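Local coordinates for axin interactor, dorsalization-associated protein (Danio rerio, PDB 2QZQ), which binds axin and disrupts its homodimerization, blocking axin-mediated JNK activation and so acting as a ventralizing factor in the embryo, at residues K22-A28 against E61-F67. Residues are numbered along the deposited sequence; the frame is centred on the assembly and turned at random.
Sequences KIGLKDA and EDTYIHF
The aliphatic chain of K22 crosses the ring of Y64 at an angle; K22 pairs with H66, and Y64 is two residues before it on the neighbouring antiparallel strand. CB of K22 sits 3.4 Å from the carbonyl O of I65. CG, turned between the backbone N and the carbonyl carbon (chi1 72°), meets the ring at CD1. CD of K22 passes 3.5 Å from CD1 of Y64 and also runs beside the imidazole of H66. CE reaches CE1 of Y64. The extended chain then sets NZ of K22 over the face of the Y64 ring, 4.4 Å from its centroid, a cation-pi contact. The same ring packs against G24, with CE1 of Y64 3.4 Å from CA of G24; G24 has no side chain, so the ring can come this close. With an alanine at Y64, the ammonium of K22 is likely to lose its aromatic partner and the G24 backbone its cover.

I23 and I65 form a hydrogen-bonded pair, N to O in both directions. L25 N extends the ladder to O of T63 at 2.9 Å. Past it, L25 to A28 make a type I turn, which brings CB of A28 to 3.9 Å from CD1 of I65. On the face away from K22 and Y64, CG2 of I23 touches the edge of the F67 ring. F90, from strand 85-94, meets I23, L25 and I65 in the interior of this C-terminal, C2-type domain. The chemistry is thus divided by face: apolar packing inside, and outside a lysine whose charge is probably eased by an aromatic ring.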
loop_
_atom_site.group_PDB
_atom_site.type_symbol
_atom_site.label_atom_id
_atom_site.label_comp_id
_atom_site.label_asym_id
_atom_site.label_seq_id
_atom_site.Cartn_x
_atom_site.Cartn_y
_atom_site.Cartn_z
ATOM N N LYS A 22 7.922 6.447 0.404
ATOM C CA LYS A 22 8.079 6.813 -0.992
ATOM C C LYS A 22 7.899 5.564 -1.842
ATOM O O LYS A 22 7.939 4.452 -1.321
ATOM C CB LYS A 22 9.445 7.437 -1.235
ATOM C CG LYS A 22 10.610 6.472 -1.182
ATOM C CD LYS A 22 11.931 7.207 -1.208
ATOM C CE LYS A 22 13.069 6.242 -0.887
ATOM N NZ LYS A 22 14.396 6.893 -1.021
ATOM N N ILE A 23 7.685 5.772 -3.137
ATOM C CA ILE A 23 7.639 4.677 -4.081
ATOM C C ILE A 23 8.580 4.980 -5.243
ATOM O O ILE A 23 8.548 6.084 -5.822
ATOM C CB ILE A 23 6.182 4.338 -4.542
ATOM C CG1 ILE A 23 6.171 3.073 -5.434
ATOM C CG2 ILE A 23 5.514 5.504 -5.255
ATOM C CD1 ILE A 23 4.732 2.643 -5.841
ATOM N N GLY A 24 9.433 4.008 -5.549
ATOM C CA GLY A 24 10.317 4.054 -6.705
ATOM C C GLY A 24 9.612 3.521 -7.935
ATOM O O GLY A 24 9.005 2.427 -7.907
ATOM N N LEU A 25 9.684 4.294 -9.012
ATOM C CA LEU A 25 9.118 3.901 -10.300
ATOM C C LEU A 25 10.010 4.480 -11.402
ATOM O O LEU A 25 10.505 5.604 -11.287
ATOM C CB LEU A 25 7.670 4.418 -10.434
ATOM C CG LEU A 25 6.589 3.936 -9.448
ATOM C CD1 LEU A 25 5.320 4.832 -9.488
ATOM C CD2 LEU A 25 6.189 2.504 -9.697
ATOM N N LYS A 26 10.256 3.714 -12.458
ATOM C CA LYS A 26 11.157 4.187 -13.511
ATOM C C LYS A 26 10.638 5.515 -14.085
ATOM O O LYS A 26 11.402 6.374 -14.476
ATOM C CB LYS A 26 11.267 3.148 -14.638
ATOM C CG LYS A 26 12.170 1.958 -14.325
ATOM C CD LYS A 26 11.583 0.621 -14.832
ATOM C CE LYS A 26 12.077 0.215 -16.215
ATOM N NZ LYS A 26 12.209 -1.297 -16.286
ATOM N N ASP A 27 9.328 5.664 -14.089
ATOM C CA ASP A 27 8.665 6.818 -14.701
ATOM C C ASP A 27 7.898 7.594 -13.624
ATOM O O ASP A 27 6.892 8.221 -13.928
ATOM C CB ASP A 27 7.730 6.355 -15.832
ATOM C CG ASP A 27 6.767 5.254 -15.394
ATOM O OD1 ASP A 27 6.834 4.806 -14.218
ATOM O OD2 ASP A 27 5.937 4.830 -16.229
ATOM N N ALA A 28 8.398 7.578 -12.371
ATOM C CA ALA A 28 7.689 8.219 -11.238
ATOM C C ALA A 28 7.256 9.657 -11.547
ATOM O O ALA A 28 6.095 10.008 -11.381
ATOM C CB ALA A 28 8.557 8.209 -9.960
ATOM N N GLU A 61 9.957 13.240 -7.978
ATOM C CA GLU A 61 11.315 13.278 -8.492
ATOM C C GLU A 61 11.243 12.400 -9.738
ATOM O O GLU A 61 10.179 11.841 -10.036
ATOM C CB GLU A 61 12.335 12.684 -7.492
ATOM C CG GLU A 61 12.368 13.329 -6.101
ATOM C CD GLU A 61 13.467 12.770 -5.152
ATOM O OE1 GLU A 61 13.956 11.612 -5.300
ATOM O OE2 GLU A 61 13.833 13.520 -4.217
ATOM N N ASP A 62 12.351 12.277 -10.454
ATOM C CA ASP A 62 12.414 11.460 -11.653
ATOM C C ASP A 62 11.967 10.010 -11.383
ATOM O O ASP A 62 11.136 9.455 -12.117
ATOM C CB ASP A 62 13.844 11.431 -12.197
ATOM C CG ASP A 62 14.312 12.781 -12.763
ATOM O OD1 ASP A 62 13.583 13.804 -12.685
ATOM O OD2 ASP A 62 15.435 12.787 -13.306
ATOM N N THR A 63 12.518 9.399 -10.332
ATOM C CA THR A 63 12.253 7.973 -10.084
ATOM C C THR A 63 11.603 7.675 -8.720
ATOM O O THR A 63 11.386 6.512 -8.381
ATOM C CB THR A 63 13.514 7.106 -10.277
ATOM O OG1 THR A 63 14.492 7.492 -9.311
ATOM C CG2 THR A 63 14.106 7.299 -11.649
ATOM N N TYR A 64 11.250 8.717 -7.966
ATOM C CA TYR A 64 10.510 8.548 -6.717
ATOM C C TYR A 64 9.374 9.539 -6.559
ATOM O O TYR A 64 9.461 10.683 -6.983
ATOM C CB TYR A 64 11.440 8.636 -5.482
ATOM C CG TYR A 64 12.326 7.437 -5.329
ATOM C CD1 TYR A 64 11.887 6.309 -4.640
ATOM C CD2 TYR A 64 13.593 7.408 -5.929
ATOM C CE1 TYR A 64 12.700 5.175 -4.542
ATOM C CE2 TYR A 64 14.414 6.273 -5.841
ATOM C CZ TYR A 64 13.960 5.176 -5.126
ATOM O OH TYR A 64 14.756 4.070 -5.034
ATOM N N ILE A 65 8.299 9.068 -5.943
ATOM C CA ILE A 65 7.247 9.929 -5.458
ATOM C C ILE A 65 7.263 9.758 -3.956
ATOM O O ILE A 65 7.141 8.640 -3.450
ATOM C CB ILE A 65 5.884 9.539 -6.059
ATOM C CG1 ILE A 65 5.878 9.897 -7.548
ATOM C CG2 ILE A 65 4.715 10.257 -5.352
ATOM C CD1 ILE A 65 5.040 8.961 -8.367
ATOM N N HIS A 66 7.438 10.878 -3.254
ATOM C CA HIS A 66 7.442 10.900 -1.790
ATOM C C HIS A 66 6.035 11.163 -1.255
ATOM O O HIS A 66 5.344 12.070 -1.726
ATOM C CB HIS A 66 8.461 11.930 -1.282
ATOM C CG HIS A 66 9.860 11.617 -1.711
ATOM N ND1 HIS A 66 10.364 11.985 -2.937
ATOM C CD2 HIS A 66 10.827 10.893 -1.113
ATOM C CE1 HIS A 66 11.588 11.512 -3.073
ATOM N NE2 HIS A 66 11.890 10.843 -1.978
ATOM N N PHE A 67 5.615 10.329 -0.300
ATOM C CA PHE A 67 4.301 10.380 0.311
ATOM C C PHE A 67 4.388 10.888 1.744
ATOM O O PHE A 67 3.675 11.847 2.110
ATOM C CB PHE A 67 3.648 8.981 0.319
ATOM C CG PHE A 67 2.986 8.609 -0.986
ATOM C CD1 PHE A 67 1.614 8.801 -1.174
ATOM C CD2 PHE A 67 3.747 8.107 -2.047
ATOM C CE1 PHE A 67 1.014 8.470 -2.403
ATOM C CE2 PHE A 67 3.160 7.786 -3.280
ATOM C CZ PHE A 67 1.791 7.965 -3.462
#